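Local coordinates for protein esterase (PDB 3H2G) that is a rice cell wall-degrading esterase of Xanthomonas oryzae, a virulence enzyme with an alpha/beta-hydrolase fold, at residues G254-L268 with T283-P296. Numbering follows the deposited sequence.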
ATOM      1  N   GLY A 254     -23.966 -10.332 -11.114  1.00  6.55           N
ATOM      2  CA  GLY A 254     -24.250 -10.665 -12.500  1.00  6.44           C
ATOM      3  C   GLY A 254     -24.449  -9.454 -13.394  1.00  6.61           C
ATOM      4  O   GLY A 254     -24.431  -9.566 -14.619  1.00  7.20           O
ATOM      5  N   GLN A 255     -24.655  -8.290 -12.788  1.00  6.09           N
ATOM      6  CA  GLN A 255     -24.834  -7.063 -13.559  1.00  6.47           C
ATOM      7  C   GLN A 255     -23.510  -6.659 -14.198  1.00  7.02           C
ATOM      8  O   GLN A 255     -23.480  -6.010 -15.248  1.00  6.84           O
ATOM      9  CB  GLN A 255     -25.310  -5.924 -12.652  1.00  7.61           C
ATOM     10  CG  GLN A 255     -26.745  -6.063 -12.167  1.00  7.72           C
ATOM     11  CD  GLN A 255     -27.122  -4.986 -11.167  1.00  8.05           C
ATOM     12  OE1 GLN A 255     -26.973  -3.791 -11.435  1.00  9.99           O
ATOM     13  NE2 GLN A 255     -27.614  -5.401 -10.010  1.00  4.93           N
ATOM     14  N   VAL A 256     -22.417  -7.069 -13.561  1.00  5.92           N
ATOM     15  CA  VAL A 256     -21.075  -6.724 -14.016  1.00  6.10           C
ATOM     16  C   VAL A 256     -20.234  -7.884 -14.551  1.00  6.11           C
ATOM     17  O   VAL A 256     -19.447  -7.697 -15.481  1.00  5.41           O
ATOM     18  CB  VAL A 256     -20.289  -6.037 -12.867  1.00  6.96           C
ATOM     19  CG1 VAL A 256     -18.845  -5.782 -13.285  1.00  8.73           C
ATOM     20  CG2 VAL A 256     -20.977  -4.730 -12.483  1.00  7.29           C
ATOM     21  N   PHE A 257     -20.393  -9.070 -13.970  1.00  6.14           N
ATOM     22  CA  PHE A 257     -19.613 -10.231 -14.392  1.00  7.35           C
ATOM     23  C   PHE A 257     -20.471 -11.294 -15.064  1.00  7.62           C
ATOM     24  O   PHE A 257     -21.632 -11.487 -14.704  1.00  6.24           O
ATOM     25  CB  PHE A 257     -18.910 -10.886 -13.193  1.00  7.22           C
ATOM     26  CG  PHE A 257     -18.114  -9.931 -12.342  1.00  8.58           C
ATOM     27  CD1 PHE A 257     -18.721  -9.221 -11.311  1.00  6.10           C
ATOM     28  CD2 PHE A 257     -16.749  -9.755 -12.562  1.00  8.68           C
ATOM     29  CE1 PHE A 257     -17.983  -8.348 -10.507  1.00  7.24           C
ATOM     30  CE2 PHE A 257     -16.001  -8.886 -11.765  1.00  8.99           C
ATOM     31  CZ  PHE A 257     -16.621  -8.183 -10.735  1.00  7.00           C
ATOM     32  N   GLN A 258     -19.887 -11.986 -16.036  1.00  6.70           N
ATOM     33  CA  GLN A 258     -20.592 -13.058 -16.731  1.00  7.59           C
ATOM     34  C   GLN A 258     -20.515 -14.300 -15.847  1.00  8.27           C
ATOM     35  O   GLN A 258     -19.734 -14.342 -14.897  1.00  7.25           O
ATOM     36  CB  GLN A 258     -19.917 -13.364 -18.073  1.00  6.26           C
ATOM     37  CG  GLN A 258     -20.005 -12.254 -19.112  1.00  7.65           C
ATOM     38  CD  GLN A 258     -19.472 -12.699 -20.464  1.00  9.69           C
ATOM     39  OE1 GLN A 258     -19.808 -13.783 -20.943  1.00 12.48           O
ATOM     40  NE2 GLN A 258     -18.648 -11.865 -21.088  1.00  8.62           N
ATOM     41  N   ASP A 259     -21.330 -15.308 -16.141  1.00 10.22           N
ATOM     42  CA  ASP A 259     -21.259 -16.537 -15.363  1.00 10.06           C
ATOM     43  C   ASP A 259     -20.070 -17.313 -15.918  1.00  9.45           C
ATOM     44  O   ASP A 259     -19.677 -17.109 -17.068  1.00 10.30           O
ATOM     45  CB  ASP A 259     -22.549 -17.359 -15.499  1.00 12.57           C
ATOM     46  CG  ASP A 259     -23.031 -17.476 -16.933  1.00 16.57           C
ATOM     47  OD1 ASP A 259     -22.272 -17.124 -17.864  1.00 18.72           O
ATOM     48  OD2 ASP A 259     -24.180 -17.931 -17.127  1.00 18.26           O
ATOM     49  N   PRO A 260     -19.465 -18.197 -15.109  1.00  8.05           N
ATOM     50  CA  PRO A 260     -19.794 -18.535 -13.722  1.00  8.22           C
ATOM     51  C   PRO A 260     -19.078 -17.614 -12.734  1.00  8.32           C
ATOM     52  O   PRO A 260     -19.156 -17.798 -11.522  1.00  8.52           O
ATOM     53  CB  PRO A 260     -19.294 -19.968 -13.610  1.00  8.60           C
ATOM     54  CG  PRO A 260     -18.020 -19.898 -14.378  1.00  7.98           C
ATOM     55  CD  PRO A 260     -18.404 -19.088 -15.617  1.00  9.13           C
ATOM     56  N   TRP A 261     -18.390 -16.614 -13.271  1.00  6.76           N
ATOM     57  CA  TRP A 261     -17.614 -15.678 -12.467  1.00  7.66           C
ATOM     58  C   TRP A 261     -18.415 -14.839 -11.475  1.00  8.33           C
ATOM     59  O   TRP A 261     -17.971 -14.613 -10.349  1.00  7.69           O
ATOM     60  CB  TRP A 261     -16.818 -14.776 -13.407  1.00  7.94           C
ATOM     61  CG  TRP A 261     -16.198 -15.564 -14.517  1.00 10.05           C
ATOM     62  CD1 TRP A 261     -16.436 -15.430 -15.855  1.00 10.31           C
ATOM     63  CD2 TRP A 261     -15.290 -16.662 -14.379  1.00 10.24           C
ATOM     64  NE1 TRP A 261     -15.735 -16.381 -16.559  1.00 12.20           N
ATOM     65  CE2 TRP A 261     -15.023 -17.150 -15.675  1.00 12.32           C
ATOM     66  CE3 TRP A 261     -14.678 -17.284 -13.280  1.00 12.69           C
ATOM     67  CZ2 TRP A 261     -14.169 -18.233 -15.907  1.00 13.11           C
ATOM     68  CZ3 TRP A 261     -13.828 -18.363 -13.511  1.00 12.47           C
ATOM     69  CH2 TRP A 261     -13.583 -18.824 -14.815  1.00 13.34           C
ATOM     70  N   ALA A 262     -19.597 -14.393 -11.885  1.00  8.29           N
ATOM     71  CA  ALA A 262     -20.438 -13.568 -11.023  1.00  8.55           C
ATOM     72  C   ALA A 262     -20.705 -14.184  -9.648  1.00  8.90           C
ATOM     73  O   ALA A 262     -20.676 -13.489  -8.631  1.00  8.72           O
ATOM     74  CB  ALA A 262     -21.765 -13.264 -11.729  1.00  7.40           C
ATOM     75  N   ALA A 263     -20.961 -15.487  -9.615  1.00 10.42           N
ATOM     76  CA  ALA A 263     -21.257 -16.167  -8.359  1.00 11.34           C
ATOM     77  C   ALA A 263     -20.036 -16.503  -7.506  1.00 12.55           C
ATOM     78  O   ALA A 263     -20.172 -16.799  -6.321  1.00 14.16           O
ATOM     79  CB  ALA A 263     -22.054 -17.444  -8.641  1.00 13.46           C
ATOM     80  N   LYS A 264     -18.844 -16.446  -8.086  1.00 12.18           N
ATOM     81  CA  LYS A 264     -17.652 -16.797  -7.321  1.00 12.82           C
ATOM     82  C   LYS A 264     -16.678 -15.667  -7.011  1.00 11.07           C
ATOM     83  O   LYS A 264     -15.746 -15.857  -6.228  1.00  8.76           O
ATOM     84  CB  LYS A 264     -16.883 -17.904  -8.041  1.00 16.32           C
ATOM     85  CG  LYS A 264     -16.270 -17.470  -9.358  1.00 19.40           C
ATOM     86  CD  LYS A 264     -15.353 -18.548  -9.932  1.00 22.66           C
ATOM     87  CE  LYS A 264     -14.147 -18.795  -9.036  1.00 21.42           C
ATOM     88  NZ  LYS A 264     -13.245 -19.857  -9.582  1.00 22.41           N
ATOM     89  N   VAL A 265     -16.892 -14.494  -7.594  1.00  9.19           N
ATOM     90  CA  VAL A 265     -15.962 -13.387  -7.387  1.00  8.90           C
ATOM     91  C   VAL A 265     -15.957 -12.682  -6.025  1.00  9.16           C
ATOM     92  O   VAL A 265     -14.884 -12.375  -5.494  1.00  7.89           O
ATOM     93  CB  VAL A 265     -16.126 -12.317  -8.502  1.00  7.60           C
ATOM     94  CG1 VAL A 265     -17.495 -11.659  -8.414  1.00  5.78           C
ATOM     95  CG2 VAL A 265     -15.018 -11.282  -8.394  1.00  9.96           C
ATOM     96  N   GLU A 266     -17.124 -12.433  -5.440  1.00  7.67           N
ATOM     97  CA  GLU A 266     -17.146 -11.723  -4.162  1.00  8.32           C
ATOM     98  C   GLU A 266     -16.399 -12.397  -3.004  1.00  8.10           C
ATOM     99  O   GLU A 266     -15.623 -11.746  -2.304  1.00  8.75           O
ATOM    100  CB  GLU A 266     -18.590 -11.396  -3.760  1.00 10.17           C
ATOM    101  CG  GLU A 266     -19.284 -10.458  -4.751  1.00 12.24           C
ATOM    102  CD  GLU A 266     -20.497  -9.752  -4.161  1.00 17.84           C
ATOM    103  OE1 GLU A 266     -21.421 -10.442  -3.681  1.00 19.70           O
ATOM    104  OE2 GLU A 266     -20.523  -8.501  -4.183  1.00 17.39           O
ATOM    105  N   PRO A 267     -16.604 -13.708  -2.795  1.00  7.89           N
ATOM    106  CA  PRO A 267     -15.916 -14.409  -1.701  1.00  8.08           C
ATOM    107  C   PRO A 267     -14.386 -14.438  -1.802  1.00  7.12           C
ATOM    108  O   PRO A 267     -13.707 -14.787  -0.840  1.00  5.81           O
ATOM    109  CB  PRO A 267     -16.508 -15.820  -1.768  1.00  8.96           C
ATOM    110  CG  PRO A 267     -17.878 -15.587  -2.337  1.00 10.48           C
ATOM    111  CD  PRO A 267     -17.608 -14.582  -3.426  1.00  8.73           C
ATOM    112  N   LEU A 268     -13.845 -14.068  -2.959  1.00  7.18           N
ATOM    113  CA  LEU A 268     -12.395 -14.084  -3.166  1.00  6.49           C
ATOM    114  C   LEU A 268     -11.664 -12.802  -2.770  1.00  6.88           C
ATOM    115  O   LEU A 268     -10.445 -12.814  -2.579  1.00  5.54           O
ATOM    116  CB  LEU A 268     -12.080 -14.347  -4.641  1.00  7.61           C
ATOM    117  CG  LEU A 268     -12.526 -15.646  -5.312  1.00  7.92           C
ATOM    118  CD1 LEU A 268     -12.302 -15.526  -6.817  1.00  9.19           C
ATOM    119  CD2 LEU A 268     -11.738 -16.823  -4.736  1.00  8.93           C
ATOM    120  N   THR A 283      -7.539 -19.322 -10.950  1.00  9.78           N
ATOM    121  CA  THR A 283      -8.832 -19.270 -10.277  1.00 10.23           C
ATOM    122  C   THR A 283      -9.807 -18.460 -11.126  1.00 10.05           C
ATOM    123  O   THR A 283     -10.993 -18.782 -11.209  1.00  9.59           O
ATOM    124  CB  THR A 283      -8.712 -18.643  -8.882  1.00 11.28           C
ATOM    125  OG1 THR A 283      -8.235 -17.297  -8.997  1.00 20.71           O
ATOM    126  CG2 THR A 283      -7.743 -19.445  -8.037  1.00  5.86           C
ATOM    127  N   LEU A 284      -9.294 -17.407 -11.753  1.00  8.67           N
ATOM    128  CA  LEU A 284     -10.086 -16.559 -12.635  1.00  8.67           C
ATOM    129  C   LEU A 284      -9.412 -16.610 -14.002  1.00  8.35           C
ATOM    130  O   LEU A 284      -8.240 -16.969 -14.109  1.00  7.80           O
ATOM    131  CB  LEU A 284     -10.120 -15.116 -12.122  1.00  8.78           C
ATOM    132  CG  LEU A 284     -10.780 -14.880 -10.761  1.00  9.13           C
ATOM    133  CD1 LEU A 284     -10.800 -13.384 -10.458  1.00  9.77           C
ATOM    134  CD2 LEU A 284     -12.196 -15.442 -10.767  1.00 10.07           C
ATOM    135  N   PRO A 285     -10.143 -16.263 -15.070  1.00  9.33           N
ATOM    136  CA  PRO A 285      -9.517 -16.308 -16.394  1.00  9.59           C
ATOM    137  C   PRO A 285      -8.342 -15.346 -16.549  1.00 10.65           C
ATOM    138  O   PRO A 285      -8.212 -14.378 -15.798  1.00  8.17           O
ATOM    139  CB  PRO A 285     -10.676 -15.982 -17.336  1.00  9.60           C
ATOM    140  CG  PRO A 285     -11.580 -15.138 -16.491  1.00 13.36           C
ATOM    141  CD  PRO A 285     -11.551 -15.837 -15.160  1.00  8.51           C
ATOM    142  N   SER A 286      -7.475 -15.633 -17.516  1.00  8.88           N
ATOM    143  CA  SER A 286      -6.328 -14.780 -17.778  1.00 10.04           C
ATOM    144  C   SER A 286      -6.797 -13.528 -18.527  1.00  9.82           C
ATOM    145  O   SER A 286      -7.892 -13.505 -19.094  1.00  9.62           O
ATOM    146  CB  SER A 286      -5.274 -15.547 -18.584  1.00 12.09           C
ATOM    147  OG  SER A 286      -5.865 -16.254 -19.658  1.00 16.14           O
ATOM    148  N   ILE A 287      -5.965 -12.492 -18.519  1.00  7.42           N
ATOM    149  CA  ILE A 287      -6.291 -11.214 -19.147  1.00  7.68           C
ATOM    150  C   ILE A 287      -6.729 -11.283 -20.614  1.00  8.37           C
ATOM    151  O   ILE A 287      -7.520 -10.456 -21.068  1.00  7.34           O
ATOM    152  CB  ILE A 287      -5.098 -10.237 -19.019  1.00  7.54           C
ATOM    153  CG1 ILE A 287      -5.557  -8.809 -19.304  1.00  8.71           C
ATOM    154  CG2 ILE A 287      -3.974 -10.662 -19.950  1.00  8.09           C
ATOM    155  CD1 ILE A 287      -6.549  -8.276 -18.278  1.00  8.42           C
ATOM    156  N   ASP A 288      -6.221 -12.263 -21.355  1.00  9.05           N
ATOM    157  CA  ASP A 288      -6.573 -12.409 -22.765  1.00 11.59           C
ATOM    158  C   ASP A 288      -8.042 -12.793 -22.970  1.00 12.15           C
ATOM    159  O   ASP A 288      -8.579 -12.669 -24.075  1.00 11.59           O
ATOM    160  CB  ASP A 288      -5.664 -13.452 -23.420  1.00 14.68           C
ATOM    161  CG  ASP A 288      -5.693 -14.786 -22.701  1.00 17.71           C
ATOM    162  OD1 ASP A 288      -6.356 -15.722 -23.192  1.00 20.44           O
ATOM    163  OD2 ASP A 288      -5.055 -14.898 -21.633  1.00 21.40           O
ATOM    164  N   LYS A 289      -8.690 -13.251 -21.903  1.00 10.68           N
ATOM    165  CA  LYS A 289     -10.092 -13.656 -21.972  1.00 10.59           C
ATOM    166  C   LYS A 289     -10.988 -12.664 -21.231  1.00 10.89           C
ATOM    167  O   LYS A 289     -12.076 -13.016 -20.775  1.00  9.91           O
ATOM    168  CB  LYS A 289     -10.263 -15.045 -21.356  1.00 13.45           C
ATOM    169  CG  LYS A 289      -9.395 -16.124 -21.984  1.00 16.71           C
ATOM    170  CD  LYS A 289      -9.584 -17.454 -21.269  1.00 20.37           C
ATOM    171  CE  LYS A 289      -8.658 -18.526 -21.825  1.00 21.92           C
ATOM    172  NZ  LYS A 289      -7.220 -18.205 -21.591  1.00 20.68           N
ATOM    173  N   VAL A 290     -10.531 -11.421 -21.122  1.00 10.48           N
ATOM    174  CA  VAL A 290     -11.288 -10.391 -20.424  1.00  9.63           C
ATOM    175  C   VAL A 290     -12.694 -10.179 -20.990  1.00 10.38           C
ATOM    176  O   VAL A 290     -13.618  -9.858 -20.246  1.00  9.45           O
ATOM    177  CB  VAL A 290     -10.515  -9.039 -20.424  1.00  9.79           C
ATOM    178  CG1 VAL A 290     -10.359  -8.518 -21.843  1.00  7.60           C
ATOM    179  CG2 VAL A 290     -11.234  -8.029 -19.542  1.00  9.59           C
ATOM    180  N   LYS A 291     -12.867 -10.370 -22.296  1.00  9.86           N
ATOM    181  CA  LYS A 291     -14.183 -10.172 -22.900  1.00 11.63           C
ATOM    182  C   LYS A 291     -15.191 -11.258 -22.543  1.00 12.22           C
ATOM    183  O   LYS A 291     -16.392 -11.090 -22.758  1.00 11.94           O
ATOM    184  CB  LYS A 291     -14.066 -10.049 -24.419  1.00 12.82           C
ATOM    185  CG  LYS A 291     -13.487  -8.714 -24.864  1.00 14.03           C
ATOM    186  CD  LYS A 291     -13.483  -8.581 -26.376  1.00 18.04           C
ATOM    187  CE  LYS A 291     -12.913  -7.239 -26.813  1.00 21.72           C
ATOM    188  NZ  LYS A 291     -12.880  -7.120 -28.303  1.00 23.65           N
ATOM    189  N   SER A 292     -14.703 -12.369 -22.003  1.00 10.70           N
ATOM    190  CA  SER A 292     -15.581 -13.458 -21.602  1.00  9.99           C
ATOM    191  C   SER A 292     -15.801 -13.390 -20.095  1.00  8.83           C
ATOM    192  O   SER A 292     -16.607 -14.137 -19.540  1.00  7.84           O
ATOM    193  CB  SER A 292     -14.960 -14.806 -21.974  1.00 11.84           C
ATOM    194  OG  SER A 292     -13.802 -15.063 -21.205  1.00 19.02           O
ATOM    195  N   TYR A 293     -15.085 -12.481 -19.441  1.00  6.69           N
ATOM    196  CA  TYR A 293     -15.171 -12.317 -17.991  1.00  5.92           C
ATOM    197  C   TYR A 293     -16.207 -11.272 -17.574  1.00  4.82           C
ATOM    198  O   TYR A 293     -17.142 -11.566 -16.831  1.00  5.25           O
ATOM    199  CB  TYR A 293     -13.804 -11.920 -17.439  1.00  5.18           C
ATOM    200  CG  TYR A 293     -13.747 -11.884 -15.932  1.00  5.86           C
ATOM    201  CD1 TYR A 293     -13.894 -13.054 -15.185  1.00  5.95           C
ATOM    202  CD2 TYR A 293     -13.547 -10.683 -15.251  1.00  6.24           C
ATOM    203  CE1 TYR A 293     -13.841 -13.032 -13.795  1.00  5.22           C
ATOM    204  CE2 TYR A 293     -13.493 -10.646 -13.860  1.00  5.09           C
ATOM    205  CZ  TYR A 293     -13.642 -11.826 -13.139  1.00  5.36           C
ATOM    206  OH  TYR A 293     -13.597 -11.807 -11.770  1.00  6.85           O
ATOM    207  N   PHE A 294     -16.024 -10.044 -18.043  1.00  5.92           N
ATOM    208  CA  PHE A 294     -16.953  -8.966 -17.724  1.00  6.57           C
ATOM    209  C   PHE A 294     -18.139  -8.986 -18.672  1.00  6.37           C
ATOM    210  O   PHE A 294     -18.020  -9.433 -19.814  1.00  7.41           O
ATOM    211  CB  PHE A 294     -16.259  -7.605 -17.856  1.00  6.01           C
ATOM    212  CG  PHE A 294     -15.182  -7.372 -16.843  1.00  6.60           C
ATOM    213  CD1 PHE A 294     -15.496  -7.260 -15.494  1.00  5.93           C
ATOM    214  CD2 PHE A 294     -13.849  -7.265 -17.235  1.00  6.72           C
ATOM    215  CE1 PHE A 294     -14.500  -7.044 -14.543  1.00  6.72           C
ATOM    216  CE2 PHE A 294     -12.842  -7.049 -16.289  1.00  8.33           C
ATOM    217  CZ  PHE A 294     -13.171  -6.939 -14.942  1.00  7.83           C
ATOM    218  N   GLN A 295     -19.286  -8.510 -18.194  1.00  7.59           N
ATOM    219  CA  GLN A 295     -20.469  -8.414 -19.042  1.00  7.25           C
ATOM    220  C   GLN A 295     -20.072  -7.438 -20.143  1.00  7.13           C
ATOM    221  O   GLN A 295     -19.441  -6.416 -19.867  1.00  6.64           O
ATOM    222  CB  GLN A 295     -21.651  -7.845 -18.254  1.00  7.38           C
ATOM    223  CG  GLN A 295     -22.301  -8.835 -17.303  1.00  8.56           C
ATOM    224  CD  GLN A 295     -23.089  -9.904 -18.034  1.00 10.59           C
ATOM    225  OE1 GLN A 295     -23.110  -9.940 -19.263  1.00 13.99           O
ATOM    226  NE2 GLN A 295     -23.746 -10.779 -17.281  1.00  9.11           N
ATOM    227  N   PRO A 296     -20.427  -7.737 -21.403  1.00  7.18           N
ATOM    228  CA  PRO A 296     -20.082  -6.853 -22.522  1.00  7.08           C
ATOM    229  C   PRO A 296     -20.555  -5.408 -22.337  1.00  8.23           C
ATOM    230  O   PRO A 296     -19.859  -4.470 -22.726  1.00  7.17           O
ATOM    231  CB  PRO A 296     -20.739  -7.541 -23.716  1.00  6.33           C
ATOM    232  CG  PRO A 296     -20.657  -9.001 -23.334  1.00  7.17           C
ATOM    233  CD  PRO A 296     -21.084  -8.965 -21.885  1.00  5.78           C
TER
HETATM  234  O   HOH W   1     -18.010 -16.412 -19.803  1.00 15.64           O
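An isolated antiparallel beta bridge, Phe257 with Phe294, joins residues 254-268 to residues 283-296 in the helical region inserted between strands 198-205 and 328-332 of the central sheet. Its two hydrogen bonds are almost straight: Gln295 N gives to Val256 O at 2.8 Å, and Gln258 N to Tyr293 O at 2.9 Å. A glutamine side chain from each segment adds further hydrogen bonds beside the bridge. With CG anti to its carbonyl carbon (chi1 -67°) and the chain extended beyond, Gln258 runs along the 292-294 backbone; its NE2 donates 2.8 Å to Phe294 O, which lies in the amide plane, and more weakly to Lys291 O. Gln295 instead bends at chi2, and its NE2 donates a hydrogen bond to Gly254 O, lying in that carbonyl's plane.

Such a helical insertion resembles the caps of alpha/beta-hydrolases, and here an aromatic cluster of Phe257, Trp261, Tyr293 and Phe294 lies beside the polar seam. Phe257 turns its CD2-CE2 edge to the Tyr293 face in an offset edge-to-face pair, planes at 74°, while its CE2 also meets Phe294 CE1. Trp261 reaches the Tyr293 ring obliquely through CB and the five-membered ring; the Tyr293 hydroxyl hydrogen-bonds with Ser236 OG of helix 231-246. Pro285 CD sits over the six-membered ring of Trp261 on the face that Tyr293 CD1 also covers, 3.5 Å from the centroid and 7° off the normal, a CH-pi contact. Past the indole, Leu284 CD2 lies 4.0 Å from both Trp261 CE3 and Leu268 CD1, the two leucines reaching tip to tip. Lys264, bent at chi3, brings NZ to 3.0 Å from Thr283 O, a hydrogen bond from the short helical turn that carries Trp261 and Lys264.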